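Local coordinates for protein pyocin-S2 (Pseudomonas aeruginosa, PDB 5ODW) that kills sensitive Pseudomonas cells as a nuclease bacteriocin that breaks down their chromosomal DNA, and contributes here its helical N-terminal part, bound to a chain of another protein, at residues 47-52 with 150-155; 119-124 with 171-176; 131-136 with 157-162. One frame throughout, in Å; residues are numbered along the deposited sequence.

Contact 1: 47-52 with 150-155; sequences VGTGMQ and KFYGEF
Tyr152 lays the face of its phenol ring over Gly50, in the first turn of helix 47-70. The main evidence is a CH-pi contact: Gly50 CA stands 3.9 Å from the centroid of the Tyr152 ring and 27° off the ring normal, displaced toward the rim on the CG side, where Gly50 CA to Tyr152 CG measures 3.6 Å. The carbonyl carbon of Thr49 lies over the same face. With chi1 at 59°, Tyr152 holds CG between its own backbone N and carbonyl carbon, which directs the ring at the helix. Because Gly50 brings no side chain, the backbones come near each other, with 5.3 Å between Gly50 CA and Tyr152 CA. On the opposite face Phe151 CE1 stands 3.4 Å above the plane of the Tyr152 ring, toward its rim.

This is where the beginning of helix 47-70 packs against the short connection of an antiparallel helical hairpin made by helices 133-148 and 153-204. The first arm takes part too, as Tyr141 and Leu145 touch Tyr152 and the Tyr141 hydroxyl hydrogen-bonds to Gly50 O.

Polar atoms play a smaller role between the segments. Thr49 OG1 approaches Tyr152 CE2 to 3.4 Å, a van der Waals contact of two side chains crossing at about a right angle. Charge appears within 150-155, where Lys150 NZ and Glu154 OE2 form a long salt bridge of 3.8 Å. Lys150 also has a salt bridge to an acidic side chain on a chain of another protein, while Thr49 packs on an apolar side chain of that chain.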
ATOM      1  N   VAL C  47      -8.872   0.777 -18.276  1.00 24.89           N
ATOM      2  CA  VAL C  47      -8.845   2.054 -19.010  1.00 24.46           C
ATOM      3  C   VAL C  47      -8.626   1.826 -20.536  1.00 30.70           C
ATOM      4  O   VAL C  47      -9.499   2.193 -21.330  1.00 31.43           O
ATOM      5  CB  VAL C  47      -7.891   3.120 -18.403  1.00 25.34           C
ATOM      6  CG1 VAL C  47      -8.013   4.433 -19.157  1.00 26.42           C
ATOM      7  CG2 VAL C  47      -8.200   3.353 -16.932  1.00 23.61           C
ATOM      8  N   GLY C  48      -7.520   1.169 -20.897  1.00 26.89           N
ATOM      9  CA  GLY C  48      -7.159   0.849 -22.275  1.00 26.78           C
ATOM     10  C   GLY C  48      -8.280   0.229 -23.076  1.00 30.61           C
ATOM     11  O   GLY C  48      -8.647   0.763 -24.130  1.00 31.65           O
ATOM     12  N   THR C  49      -8.852  -0.886 -22.560  1.00 26.87           N
ATOM     13  CA  THR C  49      -9.955  -1.616 -23.210  1.00 27.42           C
ATOM     14  C   THR C  49     -11.273  -0.817 -23.135  1.00 31.69           C
ATOM     15  O   THR C  49     -12.081  -0.900 -24.059  1.00 32.46           O
ATOM     16  CB  THR C  49     -10.076  -3.066 -22.699  1.00 32.86           C
ATOM     17  OG1 THR C  49     -10.382  -3.059 -21.311  1.00 42.45           O
ATOM     18  CG2 THR C  49      -8.811  -3.893 -22.940  1.00 25.08           C
ATOM     19  N   GLY C  50     -11.433  -0.005 -22.087  1.00 27.09           N
ATOM     20  CA  GLY C  50     -12.595   0.862 -21.918  1.00 26.98           C
ATOM     21  C   GLY C  50     -12.677   1.937 -22.980  1.00 29.62           C
ATOM     22  O   GLY C  50     -13.751   2.205 -23.532  1.00 28.42           O
ATOM     23  N   MET C  51     -11.516   2.534 -23.281  1.00 26.40           N
ATOM     24  CA  MET C  51     -11.352   3.570 -24.292  1.00 26.95           C
ATOM     25  C   MET C  51     -11.547   2.989 -25.693  1.00 34.05           C
ATOM     26  O   MET C  51     -12.211   3.617 -26.529  1.00 32.86           O
ATOM     27  CB  MET C  51      -9.990   4.269 -24.131  1.00 29.09           C
ATOM     28  CG  MET C  51      -9.912   5.246 -22.919  1.00 32.60           C
ATOM     29  SD  MET C  51     -11.384   6.253 -22.468  1.00 36.94           S
ATOM     30  CE  MET C  51     -11.461   7.397 -23.844  1.00 34.68           C
ATOM     31  N   GLN C  52     -11.011   1.751 -25.911  1.00 33.55           N
ATOM     32  CA  GLN C  52     -11.094   0.914 -27.119  1.00 34.19           C
ATOM     33  C   GLN C  52     -12.564   0.544 -27.402  1.00 39.07           C
ATOM     34  O   GLN C  52     -12.983   0.597 -28.560  1.00 40.67           O
ATOM     35  CB  GLN C  52     -10.257  -0.361 -26.906  1.00 35.27           C
ATOM     36  CG  GLN C  52     -10.147  -1.305 -28.101  1.00 59.59           C
ATOM     37  CD  GLN C  52      -9.760  -2.708 -27.666  1.00 82.75           C
ATOM     38  OE1 GLN C  52      -8.695  -2.936 -27.058  1.00 72.26           O
ATOM     39  NE2 GLN C  52     -10.624  -3.685 -27.961  1.00 79.81           N
ATOM     40  N   LYS C 150     -12.607   1.421 -11.558  1.00 37.18           N
ATOM     41  CA  LYS C 150     -13.440   0.237 -11.758  1.00 36.88           C
ATOM     42  C   LYS C 150     -13.753  -0.048 -13.231  1.00 38.52           C
ATOM     43  O   LYS C 150     -13.319   0.682 -14.127  1.00 37.18           O
ATOM     44  CB  LYS C 150     -14.716   0.278 -10.894  1.00 40.88           C
ATOM     45  CG  LYS C 150     -15.659   1.452 -11.105  1.00 48.07           C
ATOM     46  CD  LYS C 150     -16.631   1.535  -9.930  1.00 55.86           C
ATOM     47  CE  LYS C 150     -17.797   2.444 -10.198  1.00 57.12           C
ATOM     48  NZ  LYS C 150     -18.823   2.315  -9.146  1.00 60.71           N
ATOM     49  N   PHE C 151     -14.454  -1.172 -13.456  1.00 34.21           N
ATOM     50  CA  PHE C 151     -14.843  -1.695 -14.752  1.00 33.03           C
ATOM     51  C   PHE C 151     -15.685  -0.717 -15.562  1.00 36.10           C
ATOM     52  O   PHE C 151     -16.631  -0.136 -15.036  1.00 36.94           O
ATOM     53  CB  PHE C 151     -15.530  -3.054 -14.594  1.00 35.21           C
ATOM     54  CG  PHE C 151     -15.801  -3.733 -15.911  1.00 36.69           C
ATOM     55  CD1 PHE C 151     -14.754  -4.184 -16.705  1.00 38.69           C
ATOM     56  CD2 PHE C 151     -17.100  -3.895 -16.372  1.00 38.37           C
ATOM     57  CE1 PHE C 151     -15.013  -4.795 -17.932  1.00 40.05           C
ATOM     58  CE2 PHE C 151     -17.351  -4.509 -17.597  1.00 41.15           C
ATOM     59  CZ  PHE C 151     -16.309  -4.940 -18.376  1.00 38.93           C
ATOM     60  N   TYR C 152     -15.327  -0.564 -16.852  1.00 32.04           N
ATOM     61  CA  TYR C 152     -15.914   0.356 -17.821  1.00 32.36           C
ATOM     62  C   TYR C 152     -17.383   0.118 -18.123  1.00 40.66           C
ATOM     63  O   TYR C 152     -18.107   1.087 -18.312  1.00 43.22           O
ATOM     64  CB  TYR C 152     -15.096   0.410 -19.121  1.00 33.04           C
ATOM     65  CG  TYR C 152     -14.931  -0.903 -19.857  1.00 35.18           C
ATOM     66  CD1 TYR C 152     -15.853  -1.304 -20.824  1.00 37.65           C
ATOM     67  CD2 TYR C 152     -13.802  -1.697 -19.664  1.00 35.53           C
ATOM     68  CE1 TYR C 152     -15.699  -2.503 -21.520  1.00 37.79           C
ATOM     69  CE2 TYR C 152     -13.619  -2.882 -20.381  1.00 37.08           C
ATOM     70  CZ  TYR C 152     -14.582  -3.291 -21.292  1.00 44.13           C
ATOM     71  OH  TYR C 152     -14.412  -4.459 -21.988  1.00 46.40           O
ATOM     72  N   GLY C 153     -17.801  -1.143 -18.144  1.00 38.76           N
ATOM     73  CA  GLY C 153     -19.160  -1.597 -18.440  1.00 40.17           C
ATOM     74  C   GLY C 153     -20.340  -0.695 -18.126  1.00 46.04           C
ATOM     75  O   GLY C 153     -21.134  -0.396 -19.027  1.00 46.85           O
ATOM     76  N   GLU C 154     -20.475  -0.265 -16.848  1.00 41.83           N
ATOM     77  CA  GLU C 154     -21.591   0.593 -16.404  1.00 41.42           C
ATOM     78  C   GLU C 154     -21.532   1.997 -17.007  1.00 40.91           C
ATOM     79  O   GLU C 154     -22.572   2.549 -17.364  1.00 42.27           O
ATOM     80  CB  GLU C 154     -21.717   0.638 -14.858  1.00 43.82           C
ATOM     81  CG  GLU C 154     -20.610   1.390 -14.119  1.00 55.30           C
ATOM     82  CD  GLU C 154     -20.329   0.952 -12.697  1.00 70.44           C
ATOM     83  OE1 GLU C 154     -19.225   0.410 -12.452  1.00 62.43           O
ATOM     84  OE2 GLU C 154     -21.205   1.163 -11.827  1.00 56.99           O
ATOM     85  N   PHE C 155     -20.316   2.553 -17.134  1.00 32.44           N
ATOM     86  CA  PHE C 155     -20.061   3.891 -17.671  1.00 30.75           C
ATOM     87  C   PHE C 155     -20.376   3.949 -19.141  1.00 34.34           C
ATOM     88  O   PHE C 155     -21.104   4.857 -19.571  1.00 35.27           O
ATOM     89  CB  PHE C 155     -18.597   4.318 -17.430  1.00 30.81           C
ATOM     90  CG  PHE C 155     -18.242   4.329 -15.971  1.00 31.13           C
ATOM     91  CD1 PHE C 155     -18.716   5.337 -15.130  1.00 34.49           C
ATOM     92  CD2 PHE C 155     -17.488   3.302 -15.417  1.00 31.45           C
ATOM     93  CE1 PHE C 155     -18.423   5.328 -13.763  1.00 35.28           C
ATOM     94  CE2 PHE C 155     -17.187   3.299 -14.050  1.00 34.46           C
ATOM     95  CZ  PHE C 155     -17.652   4.315 -13.234  1.00 33.40           C
TER

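Contact 2: 119-124 with 171-176; sequences AIEDRP and IYKAQI
Ile120, in the last turn of helix 96-121, points its side chain at Tyr172 on helix 153-204. Its delta methyl does the touching: Ile120 CD1 lies 3.9 Å from Tyr172 CE2 and equally close to CD2, near the ring plane, and so meets an edge of the phenol instead of covering a face. The first torsion of Ile120 (chi1 -58°) sets CG1 anti to the carbonyl carbon, and the branch reaches across from there. The two side chains cross at about a right angle. The Tyr172 hydroxyl is in a weak hydrogen bond with the backbone N-H of Ile23.

Glu121 follows at the exposed margin. Extended beyond CG, it meets an equally extended Lys173, and Glu121 OE2 comes 3.4 Å from Lys173 CE and 3.7 Å from Lys173 NZ. The latter is a long salt bridge, suggesting a loose electrostatic pairing beside the apolar contact.

Asp122 leaves helical geometry, and its carboxylate turns back to a salt bridge with Lys118. At Arg123 the chain folds its side chain onto the helix end: Arg123 NE donates to Ile120 O over 2.9 Å, with an N-H...O angle of 150°, in the carbonyl plane and on a lone pair. The backbone N of Arg123 adds a weak bond to the same oxygen. The guanidinium then reaches on to Glu162.

Ser116 and Leu117 continue the interface one turn back. An apolar side chain at the interface with a charged pair at its exposed margin is characteristic of antiparallel helix-helix packing, here between helices 96-121 and 153-204 of an elongated helical domain.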
ATOM      1  N   ALA C 119     -40.507  14.229 -23.392  1.00 61.14           N
ATOM      2  CA  ALA C 119     -40.123  13.241 -22.374  1.00 60.16           C
ATOM      3  C   ALA C 119     -38.609  13.247 -22.128  1.00 62.46           C
ATOM      4  O   ALA C 119     -38.178  13.074 -20.983  1.00 62.76           O
ATOM      5  CB  ALA C 119     -40.588  11.852 -22.786  1.00 60.01           C
ATOM      6  N   ILE C 120     -37.809  13.448 -23.205  1.00 57.24           N
ATOM      7  CA  ILE C 120     -36.345  13.514 -23.169  1.00 55.98           C
ATOM      8  C   ILE C 120     -35.957  14.873 -22.574  1.00 62.90           C
ATOM      9  O   ILE C 120     -35.176  14.919 -21.625  1.00 62.91           O
ATOM     10  CB  ILE C 120     -35.697  13.269 -24.583  1.00 56.78           C
ATOM     11  CG1 ILE C 120     -36.094  11.903 -25.167  1.00 56.04           C
ATOM     12  CG2 ILE C 120     -34.163  13.411 -24.547  1.00 55.41           C
ATOM     13  CD1 ILE C 120     -35.856  11.762 -26.687  1.00 64.23           C
ATOM     14  N   GLU C 121     -36.522  15.965 -23.120  1.00 61.26           N
ATOM     15  CA  GLU C 121     -36.246  17.334 -22.688  1.00 62.92           C
ATOM     16  C   GLU C 121     -36.658  17.637 -21.235  1.00 68.40           C
ATOM     17  O   GLU C 121     -35.915  18.343 -20.547  1.00 69.55           O
ATOM     18  CB  GLU C 121     -36.859  18.351 -23.656  1.00 65.16           C
ATOM     19  CG  GLU C 121     -36.099  18.453 -24.966  1.00 74.65           C
ATOM     20  CD  GLU C 121     -36.556  19.550 -25.909  1.00103.24           C
ATOM     21  OE1 GLU C 121     -37.764  19.595 -26.244  1.00104.63           O
ATOM     22  OE2 GLU C 121     -35.688  20.339 -26.351  1.00 95.50           O
ATOM     23  N   ASP C 122     -37.800  17.086 -20.758  1.00 64.42           N
ATOM     24  CA  ASP C 122     -38.291  17.313 -19.393  1.00 65.87           C
ATOM     25  C   ASP C 122     -37.730  16.302 -18.362  1.00 68.60           C
ATOM     26  O   ASP C 122     -38.402  15.970 -17.377  1.00 70.44           O
ATOM     27  CB  ASP C 122     -39.833  17.405 -19.333  1.00 69.13           C
ATOM     28  CG  ASP C 122     -40.386  18.803 -19.582  1.00 83.71           C
ATOM     29  OD1 ASP C 122     -40.495  19.587 -18.606  1.00 87.52           O
ATOM     30  OD2 ASP C 122     -40.735  19.104 -20.740  1.00 90.01           O
ATOM     31  N   ARG C 123     -36.469  15.865 -18.567  1.00 61.18           N
ATOM     32  CA  ARG C 123     -35.743  14.993 -17.647  1.00 59.09           C
ATOM     33  C   ARG C 123     -34.929  15.912 -16.752  1.00 62.87           C
ATOM     34  O   ARG C 123     -34.466  16.952 -17.242  1.00 61.81           O
ATOM     35  CB  ARG C 123     -34.767  14.079 -18.392  1.00 56.03           C
ATOM     36  CG  ARG C 123     -35.381  12.855 -19.042  1.00 63.50           C
ATOM     37  CD  ARG C 123     -34.312  12.023 -19.728  1.00 66.89           C
ATOM     38  NE  ARG C 123     -33.454  12.828 -20.607  1.00 71.59           N
ATOM     39  CZ  ARG C 123     -32.278  12.429 -21.080  1.00 82.86           C
ATOM     40  NH1 ARG C 123     -31.566  13.228 -21.864  1.00 69.37           N
ATOM     41  NH2 ARG C 123     -31.807  11.227 -20.776  1.00 68.24           N
ATOM     42  N   PRO C 124     -34.702  15.543 -15.461  1.00 60.93           N
ATOM     43  CA  PRO C 124     -33.900  16.408 -14.570  1.00 61.02           C
ATOM     44  C   PRO C 124     -32.500  16.696 -15.102  1.00 58.63           C
ATOM     45  O   PRO C 124     -31.873  15.821 -15.691  1.00 56.08           O
ATOM     46  CB  PRO C 124     -33.858  15.625 -13.251  1.00 63.95           C
ATOM     47  CG  PRO C 124     -34.209  14.218 -13.616  1.00 67.75           C
ATOM     48  CD  PRO C 124     -35.175  14.340 -14.740  1.00 63.24           C
ATOM     49  N   ILE C 171     -33.007  14.385 -33.975  1.00 42.97           N
ATOM     50  CA  ILE C 171     -33.849  13.840 -35.037  1.00 42.96           C
ATOM     51  C   ILE C 171     -35.328  14.266 -34.836  1.00 48.37           C
ATOM     52  O   ILE C 171     -35.890  14.904 -35.727  1.00 48.70           O
ATOM     53  CB  ILE C 171     -33.646  12.289 -35.148  1.00 44.89           C
ATOM     54  CG1 ILE C 171     -32.178  11.893 -35.514  1.00 44.58           C
ATOM     55  CG2 ILE C 171     -34.656  11.636 -36.091  1.00 45.31           C
ATOM     56  CD1 ILE C 171     -31.534  12.539 -36.791  1.00 50.62           C
ATOM     57  N   TYR C 172     -35.926  13.951 -33.660  1.00 45.62           N
ATOM     58  CA  TYR C 172     -37.308  14.309 -33.291  1.00 46.20           C
ATOM     59  C   TYR C 172     -37.595  15.811 -33.493  1.00 52.80           C
ATOM     60  O   TYR C 172     -38.624  16.133 -34.086  1.00 55.23           O
ATOM     61  CB  TYR C 172     -37.624  13.925 -31.830  1.00 47.17           C
ATOM     62  CG  TYR C 172     -37.788  12.447 -31.514  1.00 47.54           C
ATOM     63  CD1 TYR C 172     -38.618  11.635 -32.286  1.00 49.42           C
ATOM     64  CD2 TYR C 172     -37.271  11.908 -30.338  1.00 47.56           C
ATOM     65  CE1 TYR C 172     -38.838  10.297 -31.953  1.00 49.96           C
ATOM     66  CE2 TYR C 172     -37.478  10.573 -29.996  1.00 47.81           C
ATOM     67  CZ  TYR C 172     -38.260   9.769 -30.806  1.00 53.78           C
ATOM     68  OH  TYR C 172     -38.483   8.459 -30.450  1.00 50.62           O
ATOM     69  N   LYS C 173     -36.680  16.720 -33.029  1.00 47.34           N
ATOM     70  CA  LYS C 173     -36.772  18.187 -33.175  1.00 47.43           C
ATOM     71  C   LYS C 173     -36.895  18.580 -34.655  1.00 51.74           C
ATOM     72  O   LYS C 173     -37.701  19.450 -34.987  1.00 53.23           O
ATOM     73  CB  LYS C 173     -35.521  18.881 -32.582  1.00 49.75           C
ATOM     74  CG  LYS C 173     -35.750  19.725 -31.323  1.00 52.71           C
ATOM     75  CD  LYS C 173     -34.433  20.377 -30.855  1.00 60.42           C
ATOM     76  CE  LYS C 173     -34.421  20.872 -29.419  1.00 64.77           C
ATOM     77  NZ  LYS C 173     -33.043  20.899 -28.849  1.00 66.18           N
ATOM     78  N   ALA C 174     -36.087  17.937 -35.531  1.00 47.15           N
ATOM     79  CA  ALA C 174     -36.049  18.159 -36.980  1.00 46.98           C
ATOM     80  C   ALA C 174     -37.260  17.552 -37.706  1.00 49.70           C
ATOM     81  O   ALA C 174     -37.731  18.133 -38.690  1.00 49.80           O
ATOM     82  CB  ALA C 174     -34.768  17.590 -37.553  1.00 47.23           C
ATOM     83  N   GLN C 175     -37.747  16.379 -37.227  1.00 43.64           N
ATOM     84  CA  GLN C 175     -38.909  15.678 -37.783  1.00 42.33           C
ATOM     85  C   GLN C 175     -40.186  16.485 -37.613  1.00 47.55           C
ATOM     86  O   GLN C 175     -41.029  16.470 -38.509  1.00 47.00           O
ATOM     87  CB  GLN C 175     -39.071  14.282 -37.171  1.00 42.39           C
ATOM     88  CG  GLN C 175     -38.139  13.243 -37.789  1.00 45.01           C
ATOM     89  CD  GLN C 175     -38.395  11.845 -37.298  1.00 49.14           C
ATOM     90  OE1 GLN C 175     -38.627  10.931 -38.081  1.00 45.61           O
ATOM     91  NE2 GLN C 175     -38.310  11.628 -35.999  1.00 36.62           N
ATOM     92  N   ILE C 176     -40.322  17.200 -36.466  1.00 45.29           N
ATOM     93  CA  ILE C 176     -41.468  18.072 -36.162  1.00 45.33           C
ATOM     94  C   ILE C 176     -41.497  19.238 -37.171  1.00 50.74           C
ATOM     95  O   ILE C 176     -42.569  19.573 -37.673  1.00 51.41           O
ATOM     96  CB  ILE C 176     -41.504  18.522 -34.666  1.00 48.19           C
ATOM     97  CG1 ILE C 176     -41.668  17.297 -33.734  1.00 46.52           C
ATOM     98  CG2 ILE C 176     -42.656  19.521 -34.427  1.00 50.51           C
ATOM     99  CD1 ILE C 176     -41.252  17.474 -32.356  1.00 43.88           C
TER

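Contact 3: 131-136 with 157-162; sequences SDFPQK and DRHMSE
Phe133, in the first turn of helix 133-148, drives its ring between His159 and Glu162 of helix 153-204. CG is anti to the backbone N (chi1 167°), and the ring extends outward until its far rim reaches the helix backbone. CZ leads: Phe133 CZ is 3.7 Å from His159 O, which lies at the ring edge and in its plane. An aromatic C-H edge is thereby turned to a carbonyl oxygen, which would be weakly favourable electrostatically. The contact joins the two arms of the antiparallel hairpin 133-148/153-204 in the buried interior, at the end of the shorter arm away from their connection.

Against the imidazole the geometry is intermediate. The Phe133 and His159 rings have centroids 5.7 Å apart and planes inclined by 41°, which fits neither a stack nor an edge-to-face pair; the nearest side-chain approach is Phe133 CE1 to His159 ND1, 3.9 Å. The imidazole is fixed by other partners, as ND1 hydrogen-bonds to Ser137 OG and NE2 to Gln144 OE1, while Tyr141 and Tyr128 form edge-to-face pairs with it.

Glu162 contributes its aliphatic root. Glu162 CB sits 3.8 Å from Phe133 CE2, the two side chains crossing at about a right angle. A bend at chi2 then carries the carboxylate away, its plane turned 83° from the phenyl plane. There Glu162 OE2 makes a 2.8 Å salt bridge with Arg158 NH1, one turn earlier on the same helix, and OE1 is engaged by Arg123.

The phenyl rim thus meets Glu162 CB, the His159 carbonyl and, obliquely, the ND1 side of the imidazole, while ND1 and the carboxylate have polar partners in Ser137 and the arginines. With arginines at both oxygens, Glu162 is probably ionised although buried.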
ATOM      1  N   SER C 131     -26.940  19.664 -23.371  1.00 52.39           N
ATOM      2  CA  SER C 131     -26.929  19.734 -24.825  1.00 51.84           C
ATOM      3  C   SER C 131     -25.529  19.474 -25.362  1.00 56.77           C
ATOM      4  O   SER C 131     -25.352  18.847 -26.401  1.00 55.05           O
ATOM      5  CB  SER C 131     -27.429  21.101 -25.294  1.00 53.97           C
ATOM      6  OG  SER C 131     -26.661  22.145 -24.734  1.00 60.10           O
ATOM      7  N   ASP C 132     -24.543  19.985 -24.643  1.00 55.33           N
ATOM      8  CA  ASP C 132     -23.137  19.846 -24.999  1.00 55.45           C
ATOM      9  C   ASP C 132     -22.553  18.495 -24.620  1.00 56.66           C
ATOM     10  O   ASP C 132     -21.350  18.288 -24.713  1.00 55.30           O
ATOM     11  CB  ASP C 132     -22.334  20.949 -24.306  1.00 59.77           C
ATOM     12  CG  ASP C 132     -20.900  21.020 -24.785  1.00 78.66           C
ATOM     13  OD1 ASP C 132     -20.592  20.445 -25.850  1.00 81.53           O
ATOM     14  OD2 ASP C 132     -20.078  21.660 -24.097  1.00 85.67           O
ATOM     15  N   PHE C 133     -23.407  17.574 -24.197  1.00 51.87           N
ATOM     16  CA  PHE C 133     -22.956  16.259 -23.762  1.00 49.56           C
ATOM     17  C   PHE C 133     -22.213  15.448 -24.822  1.00 52.49           C
ATOM     18  O   PHE C 133     -21.224  14.793 -24.508  1.00 51.71           O
ATOM     19  CB  PHE C 133     -24.136  15.448 -23.229  1.00 50.46           C
ATOM     20  CG  PHE C 133     -23.831  13.993 -23.052  1.00 50.19           C
ATOM     21  CD1 PHE C 133     -22.916  13.577 -22.108  1.00 52.36           C
ATOM     22  CD2 PHE C 133     -24.460  13.043 -23.828  1.00 50.75           C
ATOM     23  CE1 PHE C 133     -22.633  12.240 -21.942  1.00 51.68           C
ATOM     24  CE2 PHE C 133     -24.182  11.704 -23.669  1.00 51.71           C
ATOM     25  CZ  PHE C 133     -23.268  11.302 -22.724  1.00 49.28           C
ATOM     26  N   PRO C 134     -22.670  15.493 -26.080  1.00 47.54           N
ATOM     27  CA  PRO C 134     -21.975  14.713 -27.107  1.00 46.23           C
ATOM     28  C   PRO C 134     -20.534  15.174 -27.233  1.00 50.92           C
ATOM     29  O   PRO C 134     -19.631  14.362 -27.392  1.00 51.27           O
ATOM     30  CB  PRO C 134     -22.751  15.053 -28.375  1.00 48.20           C
ATOM     31  CG  PRO C 134     -24.117  15.380 -27.891  1.00 52.07           C
ATOM     32  CD  PRO C 134     -23.922  16.079 -26.582  1.00 48.70           C
ATOM     33  N   GLN C 135     -20.331  16.478 -27.164  1.00 48.13           N
ATOM     34  CA  GLN C 135     -18.992  17.077 -27.220  1.00 48.28           C
ATOM     35  C   GLN C 135     -18.132  16.650 -26.044  1.00 49.62           C
ATOM     36  O   GLN C 135     -16.941  16.395 -26.212  1.00 49.11           O
ATOM     37  CB  GLN C 135     -19.082  18.620 -27.272  1.00 51.83           C
ATOM     38  CG  GLN C 135     -19.744  19.181 -28.533  1.00 72.38           C
ATOM     39  CD  GLN C 135     -21.235  19.389 -28.384  1.00 97.97           C
ATOM     40  OE1 GLN C 135     -21.703  20.418 -27.878  1.00 93.17           O
ATOM     41  NE2 GLN C 135     -22.018  18.446 -28.884  1.00 93.70           N
ATOM     42  N   LYS C 136     -18.756  16.551 -24.856  1.00 45.58           N
ATOM     43  CA  LYS C 136     -18.130  16.277 -23.563  1.00 44.31           C
ATOM     44  C   LYS C 136     -18.063  14.796 -23.147  1.00 45.44           C
ATOM     45  O   LYS C 136     -17.273  14.476 -22.261  1.00 44.79           O
ATOM     46  CB  LYS C 136     -18.811  17.113 -22.460  1.00 47.81           C
ATOM     47  CG  LYS C 136     -18.661  18.637 -22.665  1.00 65.13           C
ATOM     48  CD  LYS C 136     -17.396  19.239 -22.030  1.00 70.72           C
ATOM     49  CE  LYS C 136     -17.113  20.633 -22.530  1.00 79.44           C
ATOM     50  NZ  LYS C 136     -16.340  20.625 -23.805  1.00 86.07           N
ATOM     51  N   ASP C 157     -22.232   1.827 -20.966  1.00 29.27           N
ATOM     52  CA  ASP C 157     -23.652   1.612 -21.215  1.00 29.69           C
ATOM     53  C   ASP C 157     -24.449   2.886 -20.976  1.00 33.91           C
ATOM     54  O   ASP C 157     -25.309   3.226 -21.790  1.00 33.99           O
ATOM     55  CB  ASP C 157     -24.191   0.438 -20.384  1.00 32.60           C
ATOM     56  CG  ASP C 157     -23.891  -0.949 -20.958  1.00 45.30           C
ATOM     57  OD1 ASP C 157     -23.392  -1.024 -22.109  1.00 43.93           O
ATOM     58  OD2 ASP C 157     -24.188  -1.969 -20.262  1.00 52.79           O
ATOM     59  N   ARG C 158     -24.111   3.626 -19.899  1.00 30.02           N
ATOM     60  CA  ARG C 158     -24.761   4.895 -19.565  1.00 29.71           C
ATOM     61  C   ARG C 158     -24.484   5.972 -20.615  1.00 33.20           C
ATOM     62  O   ARG C 158     -25.428   6.609 -21.064  1.00 32.12           O
ATOM     63  CB  ARG C 158     -24.404   5.363 -18.139  1.00 27.19           C
ATOM     64  CG  ARG C 158     -25.245   6.552 -17.660  1.00 34.27           C
ATOM     65  CD  ARG C 158     -26.296   6.204 -16.612  1.00 38.19           C
ATOM     66  NE  ARG C 158     -26.704   7.397 -15.854  1.00 45.24           N
ATOM     67  CZ  ARG C 158     -27.857   8.039 -16.016  1.00 70.84           C
ATOM     68  NH1 ARG C 158     -28.759   7.590 -16.882  1.00 67.87           N
ATOM     69  NH2 ARG C 158     -28.125   9.127 -15.302  1.00 63.23           N
ATOM     70  N   HIS C 159     -23.204   6.167 -21.011  1.00 31.39           N
ATOM     71  CA  HIS C 159     -22.820   7.174 -22.013  1.00 31.93           C
ATOM     72  C   HIS C 159     -23.489   6.923 -23.362  1.00 35.68           C
ATOM     73  O   HIS C 159     -23.896   7.881 -24.013  1.00 35.19           O
ATOM     74  CB  HIS C 159     -21.293   7.274 -22.181  1.00 32.22           C
ATOM     75  CG  HIS C 159     -20.610   8.157 -21.181  1.00 35.84           C
ATOM     76  ND1 HIS C 159     -20.049   9.367 -21.549  1.00 37.88           N
ATOM     77  CD2 HIS C 159     -20.353   7.945 -19.871  1.00 37.12           C
ATOM     78  CE1 HIS C 159     -19.501   9.863 -20.450  1.00 36.70           C
ATOM     79  NE2 HIS C 159     -19.654   9.043 -19.420  1.00 36.68           N
ATOM     80  N   MET C 160     -23.623   5.643 -23.769  1.00 33.03           N
ATOM     81  CA  MET C 160     -24.235   5.278 -25.055  1.00 33.40           C
ATOM     82  C   MET C 160     -25.764   5.440 -25.014  1.00 37.36           C
ATOM     83  O   MET C 160     -26.319   6.052 -25.925  1.00 37.32           O
ATOM     84  CB  MET C 160     -23.774   3.890 -25.562  1.00 35.70           C
ATOM     85  CG  MET C 160     -22.235   3.737 -25.811  1.00 39.39           C
ATOM     86  SD  MET C 160     -21.301   4.886 -26.888  1.00 43.98           S
ATOM     87  CE  MET C 160     -20.811   6.103 -25.757  1.00 40.69           C
ATOM     88  N   SER C 161     -26.439   4.970 -23.938  1.00 34.11           N
ATOM     89  CA  SER C 161     -27.892   5.159 -23.737  1.00 34.76           C
ATOM     90  C   SER C 161     -28.262   6.654 -23.727  1.00 40.68           C
ATOM     91  O   SER C 161     -29.252   7.039 -24.342  1.00 41.86           O
ATOM     92  CB  SER C 161     -28.369   4.492 -22.446  1.00 37.93           C
ATOM     93  OG  SER C 161     -28.180   3.084 -22.482  1.00 48.39           O
ATOM     94  N   GLU C 162     -27.432   7.488 -23.069  1.00 38.38           N
ATOM     95  CA  GLU C 162     -27.574   8.946 -22.947  1.00 39.43           C
ATOM     96  C   GLU C 162     -27.303   9.688 -24.267  1.00 44.27           C
ATOM     97  O   GLU C 162     -27.822  10.787 -24.450  1.00 44.80           O
ATOM     98  CB  GLU C 162     -26.668   9.493 -21.820  1.00 41.05           C
ATOM     99  CG  GLU C 162     -27.136   9.169 -20.406  1.00 48.98           C
ATOM    100  CD  GLU C 162     -28.438   9.809 -19.955  1.00 62.50           C
ATOM    101  OE1 GLU C 162     -28.748  10.936 -20.408  1.00 63.69           O
ATOM    102  OE2 GLU C 162     -29.141   9.182 -19.130  1.00 49.50           O
TER

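Overall arrangement
All three contacts involve helix 153-204, the long helix of this domain, or the turn before it, in the order 1, 3, 2. Contact 1 lies in the turn leading into it, against the start of helix 47-70; contact 3 joins it to helix 133-148, and contact 2 to the end of helix 96-121. The centres of contacts 1 and 3 are about 15 Å apart, as are those of contacts 2 and 3; those of contacts 1 and 2 are about 29 Å apart. Arg123 NH2 to Glu162 OE1, a 3.1 Å salt bridge, couples contacts 2 and 3. Three earlier helices are thus tied into an elongated bundle, which a chain of another protein borders most extensively at contact 1, consistent with receptor binding.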